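Local coordinates for protein VirX1 (Cyanophage Syn10, PDB 6QGM) that iodinates diverse substrates as a viral halogenase, probably using a flavin cofactor as other members of the tryptophan halogenase family do, at residues B[15-19]-B[362-366]; B[347-351]-B[392-396]. All coordinates share one frame; numbering follows the deposited sequence.

Contact 1 of 2, residues B[15-19]-B[362-366]; sequences SGWMT and THENI
Ser15 and Thr362 meet through their hydroxyls, and this is the one polar link between helices 14-26 and 360-373 within the segments: Thr362 OG1 donates to Ser15 OG across 3.1 Å. A second hydroxyl bond stays inside the first helix, where Thr19 OG1 turns back to Ser15 O at 2.6 Å. That carbonyl also takes the backbone N-H of Thr19, the two donors arriving from opposite faces of its plane. Thr19 OG1 lies beside its own backbone N (chi1 -53°), which brings it within range of the carbonyl one turn earlier.

The apolar part centres on Ile366, whose CD1 rests against the Met18-Thr19 peptide, 3.7 Å from Met18 CB; Thr19 OG1 also packs on this methyl. Met18, bent at its last torsion, lies nearly perpendicular to the Thr362 side chain and sets CE 4.1 Å from Thr362 CG2.

The axes of 15-19 and 362-366 come within 10.2 Å, their N-to-C directions 32° apart. Gly16 belongs to a GxGxxG pattern consistent with a Rossmann-type dinucleotide-binding strand-turn-helix, helix 14-26 following strand 6-10. Helix 169-181 packs on Met18 and Trp17, helix 52-59 on Met18 and His363, and Ile344, just after strand 341-343, touches Thr19, Thr362 and Ile366.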
loop_
_atom_site.group_PDB
_atom_site.type_symbol
_atom_site.label_atom_id
_atom_site.label_comp_id
_atom_site.label_asym_id
_atom_site.label_seq_id
_atom_site.Cartn_x
_atom_site.Cartn_y
_atom_site.Cartn_z
ATOM N N SER B 15 -23.028 -4.502 27.500
ATOM C CA SER B 15 -23.247 -4.547 26.033
ATOM C C SER B 15 -24.712 -4.265 25.697
ATOM O O SER B 15 -24.969 -3.439 24.805
ATOM C CB SER B 15 -22.776 -5.850 25.450
ATOM O OG SER B 15 -21.369 -5.827 25.214
ATOM N N GLY B 16 -25.643 -4.923 26.381
ATOM C CA GLY B 16 -27.078 -4.786 26.112
ATOM C C GLY B 16 -27.529 -3.361 26.325
ATOM O O GLY B 16 -28.148 -2.780 25.413
ATOM N N TRP B 17 -27.220 -2.801 27.496
ATOM C CA TRP B 17 -27.713 -1.470 27.920
ATOM C C TRP B 17 -26.911 -0.357 27.247
ATOM O O TRP B 17 -27.494 0.706 26.989
ATOM C CB TRP B 17 -27.685 -1.383 29.438
ATOM C CG TRP B 17 -28.739 -2.248 30.042
ATOM C CD1 TRP B 17 -28.568 -3.332 30.842
ATOM C CD2 TRP B 17 -30.150 -2.117 29.830
ATOM N NE1 TRP B 17 -29.783 -3.861 31.176
ATOM C CE2 TRP B 17 -30.770 -3.146 30.560
ATOM C CE3 TRP B 17 -30.947 -1.224 29.102
ATOM C CZ2 TRP B 17 -32.150 -3.314 30.571
ATOM C CZ3 TRP B 17 -32.313 -1.386 29.120
ATOM C CH2 TRP B 17 -32.903 -2.420 29.843
ATOM N N MET B 18 -25.634 -0.590 26.960
ATOM C CA MET B 18 -24.797 0.343 26.171
ATOM C C MET B 18 -25.437 0.513 24.790
ATOM O O MET B 18 -25.564 1.667 24.342
ATOM C CB MET B 18 -23.350 -0.154 26.070
ATOM C CG MET B 18 -22.565 0.108 27.316
ATOM S SD MET B 18 -20.897 -0.593 27.269
ATOM C CE MET B 18 -20.127 0.425 26.014
ATOM N N THR B 19 -25.879 -0.586 24.180
ATOM C CA THR B 19 -26.559 -0.612 22.855
ATOM C C THR B 19 -27.931 0.076 22.983
ATOM O O THR B 19 -28.217 0.991 22.181
ATOM C CB THR B 19 -26.657 -2.047 22.317
ATOM O OG1 THR B 19 -25.354 -2.626 22.344
ATOM C CG2 THR B 19 -27.202 -2.111 20.913
ATOM N N THR B 362 -17.461 -3.839 21.651
ATOM C CA THR B 362 -18.812 -3.317 22.005
ATOM C C THR B 362 -19.027 -1.898 21.447
ATOM O O THR B 362 -19.909 -1.781 20.571
ATOM C CB THR B 362 -19.078 -3.391 23.512
ATOM O OG1 THR B 362 -18.767 -4.721 23.931
ATOM C CG2 THR B 362 -20.500 -3.035 23.891
ATOM N N HIS B 363 -18.311 -0.866 21.927
ATOM C CA HIS B 363 -18.634 0.557 21.592
ATOM C C HIS B 363 -18.316 0.835 20.118
ATOM O O HIS B 363 -19.038 1.655 19.531
ATOM C CB HIS B 363 -18.008 1.614 22.530
ATOM C CG HIS B 363 -16.566 1.422 22.859
ATOM N ND1 HIS B 363 -16.099 1.480 24.157
ATOM C CD2 HIS B 363 -15.496 1.133 22.089
ATOM C CE1 HIS B 363 -14.802 1.249 24.172
ATOM N NE2 HIS B 363 -14.410 1.033 22.915
ATOM N N GLU B 364 -17.314 0.169 19.533
ATOM C CA GLU B 364 -16.983 0.283 18.094
ATOM C C GLU B 364 -18.191 -0.172 17.275
ATOM O O GLU B 364 -18.658 0.604 16.421
ATOM C CB GLU B 364 -15.718 -0.517 17.769
ATOM C CG GLU B 364 -15.454 -0.709 16.284
ATOM C CD GLU B 364 -14.954 0.505 15.522
ATOM O OE1 GLU B 364 -14.679 1.582 16.148
ATOM O OE2 GLU B 364 -14.829 0.372 14.300
ATOM N N ASN B 365 -18.697 -1.373 17.527
ATOM C CA ASN B 365 -19.863 -1.930 16.785
ATOM C C ASN B 365 -21.100 -1.056 17.035
ATOM O O ASN B 365 -21.873 -0.870 16.086
ATOM C CB ASN B 365 -20.094 -3.407 17.098
ATOM C CG ASN B 365 -19.110 -4.289 16.350
ATOM O OD1 ASN B 365 -18.146 -3.784 15.776
ATOM N ND2 ASN B 365 -19.342 -5.594 16.346
ATOM N N ILE B 366 -21.275 -0.519 18.245
ATOM C CA ILE B 366 -22.440 0.348 18.582
ATOM C C ILE B 366 -22.351 1.617 17.732
ATOM O O ILE B 366 -23.353 1.949 17.076
ATOM C CB ILE B 366 -22.524 0.653 20.091
ATOM C CG1 ILE B 366 -22.875 -0.600 20.901
ATOM C CG2 ILE B 366 -23.517 1.780 20.345
ATOM C CD1 ILE B 366 -22.761 -0.444 22.394
#

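Contact 2 of 2, residues B[347-351]-B[392-396]; sequences SYGFI and CDHQI
Tyr348 extends its ring toward helix 382-408; with CG anti to the backbone N (chi1 164°), the phenol end arrives beside Cys392 and Asp393. Cys392 SG approaches the ring obliquely, 34° off its normal and 4.0 Å from its centroid, in a sulfur-aromatic contact concentrated at the hydroxyl end: SG is 3.5 Å from Tyr348 CZ. The hydroxyl continues past the sulfur to the helix backbone, Tyr348 OH lying 3.4 Å from Asp393 CA. Its approach to the backbone N of Asp393 has too poor an angle for a hydrogen bond. Asp393 OD1 is engaged by Lys332 in a salt bridge.

The contact lays helix 382-408 over one face of a small antiparallel sheet, at its outer strand, the short, weakly bonded 349-350; Phe350 points away. Backbone hydrogen bonds link Tyr348 with Arg333 and Phe350 with Gly331 of the neighbouring strand 331-333. From the helix, Ile396 bridges the sheet's backbone and both flanking side chains. Its CG1 branch is anti to the backbone N (chi1 -158°) and carries CD1 over the main chain, 3.8 Å from Gly349 CA and the same from Phe350 N; Ile396 CG2 lies 3.8 Å from Tyr348 OH. The two isoleucines lie alongside, pointing opposite ways, with Ile351 CD1 3.7 Å from Ile396 CG1. Farther along the same helix, Phe399 and Val403 also pack on Ile351.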
loop_
_atom_site.group_PDB
_atom_site.type_symbol
_atom_site.label_atom_id
_atom_site.label_comp_id
_atom_site.label_asym_id
_atom_site.label_seq_id
_atom_site.Cartn_x
_atom_site.Cartn_y
_atom_site.Cartn_z
ATOM N N SER B 347 -20.338 -11.817 22.034
ATOM C CA SER B 347 -21.096 -12.615 21.036
ATOM C C SER B 347 -20.393 -12.558 19.673
ATOM O O SER B 347 -20.506 -13.538 18.912
ATOM C CB SER B 347 -22.517 -12.138 20.927
ATOM O OG SER B 347 -22.548 -10.774 20.567
ATOM N N TYR B 348 -19.703 -11.451 19.371
ATOM C CA TYR B 348 -18.946 -11.278 18.098
ATOM C C TYR B 348 -17.482 -11.675 18.293
ATOM O O TYR B 348 -16.992 -12.564 17.549
ATOM C CB TYR B 348 -19.026 -9.858 17.538
ATOM C CG TYR B 348 -17.970 -9.601 16.491
ATOM C CD1 TYR B 348 -17.989 -10.270 15.283
ATOM C CD2 TYR B 348 -16.924 -8.731 16.717
ATOM C CE1 TYR B 348 -17.020 -10.079 14.317
ATOM C CE2 TYR B 348 -15.930 -8.523 15.774
ATOM C CZ TYR B 348 -15.975 -9.196 14.565
ATOM O OH TYR B 348 -14.999 -8.971 13.629
ATOM N N GLY B 349 -16.783 -11.026 19.227
ATOM C CA GLY B 349 -15.314 -11.167 19.365
ATOM C C GLY B 349 -14.820 -10.782 20.747
ATOM O O GLY B 349 -15.576 -10.145 21.528
ATOM N N PHE B 350 -13.586 -11.173 21.050
ATOM C CA PHE B 350 -12.925 -10.922 22.349
ATOM C C PHE B 350 -11.412 -11.067 22.151
ATOM O O PHE B 350 -10.974 -12.059 21.545
ATOM C CB PHE B 350 -13.508 -11.871 23.402
ATOM C CG PHE B 350 -12.787 -11.877 24.725
ATOM C CD1 PHE B 350 -11.656 -12.650 24.916
ATOM C CD2 PHE B 350 -13.230 -11.094 25.781
ATOM C CE1 PHE B 350 -10.997 -12.654 26.139
ATOM C CE2 PHE B 350 -12.562 -11.094 26.996
ATOM C CZ PHE B 350 -11.457 -11.879 27.173
ATOM N N ILE B 351 -10.646 -10.093 22.632
ATOM C CA ILE B 351 -9.179 -10.198 22.877
ATOM C C ILE B 351 -8.982 -10.169 24.390
ATOM O O ILE B 351 -9.649 -9.374 25.040
ATOM C CB ILE B 351 -8.407 -9.065 22.176
ATOM C CG1 ILE B 351 -8.832 -8.907 20.718
ATOM C CG2 ILE B 351 -6.904 -9.259 22.306
ATOM C CD1 ILE B 351 -8.557 -7.541 20.148
ATOM N N CYS B 392 -14.953 -3.778 11.320
ATOM C CA CYS B 392 -14.873 -4.241 12.721
ATOM C C CYS B 392 -13.989 -5.491 12.788
ATOM O O CYS B 392 -13.338 -5.706 13.828
ATOM C CB CYS B 392 -16.269 -4.398 13.309
ATOM S SG CYS B 392 -16.909 -6.081 13.235
ATOM N N ASP B 393 -13.930 -6.257 11.696
ATOM C CA ASP B 393 -12.952 -7.358 11.487
ATOM C C ASP B 393 -11.527 -6.795 11.450
ATOM O O ASP B 393 -10.680 -7.297 12.190
ATOM C CB ASP B 393 -13.245 -8.106 10.194
ATOM C CG ASP B 393 -12.398 -9.347 10.020
ATOM O OD1 ASP B 393 -12.702 -10.342 10.729
ATOM O OD2 ASP B 393 -11.441 -9.295 9.208
ATOM N N HIS B 394 -11.262 -5.787 10.613
ATOM C CA HIS B 394 -9.930 -5.126 10.495
ATOM C C HIS B 394 -9.438 -4.727 11.888
ATOM O O HIS B 394 -8.252 -4.968 12.199
ATOM C CB HIS B 394 -9.973 -3.899 9.568
ATOM C CG HIS B 394 -8.618 -3.515 9.065
ATOM N ND1 HIS B 394 -7.688 -2.871 9.851
ATOM C CD2 HIS B 394 -8.018 -3.728 7.879
ATOM C CE1 HIS B 394 -6.575 -2.703 9.178
ATOM N NE2 HIS B 394 -6.745 -3.228 7.965
ATOM N N GLN B 395 -10.331 -4.149 12.693
ATOM C CA GLN B 395 -9.992 -3.552 14.006
ATOM C C GLN B 395 -9.538 -4.649 14.971
ATOM O O GLN B 395 -8.473 -4.495 15.593
ATOM C CB GLN B 395 -11.180 -2.784 14.565
ATOM C CG GLN B 395 -10.964 -2.365 16.005
ATOM C CD GLN B 395 -11.564 -1.012 16.310
ATOM O OE1 GLN B 395 -12.514 -0.878 17.087
ATOM N NE2 GLN B 395 -10.981 0.007 15.693
ATOM N N ILE B 396 -10.318 -5.721 15.094
ATOM C CA ILE B 396 -10.026 -6.805 16.076
ATOM C C ILE B 396 -8.777 -7.575 15.626
ATOM O O ILE B 396 -8.043 -8.050 16.496
ATOM C CB ILE B 396 -11.259 -7.692 16.315
ATOM C CG1 ILE B 396 -11.155 -8.410 17.656
ATOM C CG2 ILE B 396 -11.496 -8.643 15.158
ATOM C CD1 ILE B 396 -12.434 -9.056 18.100
#

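In the fold
Helix 360-373 joins the two contacts: it supplies 362-366 to contact 1, and it lies in the chain between the two segments of contact 2. The centres of the two contacts lie about 13 Å apart, and side chains bridge them directly. Asn365 OD1 is 3.2 Å from Cys392 CB, and Glu364 CG is 3.1 Å from Gln395 OE1, both as packing. The helix thus has one face toward helix 14-26 and another toward helix 382-408, while Asn365 ND2 is bonded to Gly343 O at the end of strand 341-343. Contact 1 lies on the helix that follows the glycine-rich turn, probably the nucleotide-binding element; contact 2 reaches the second subunit, whose Met432 packs on Asp393.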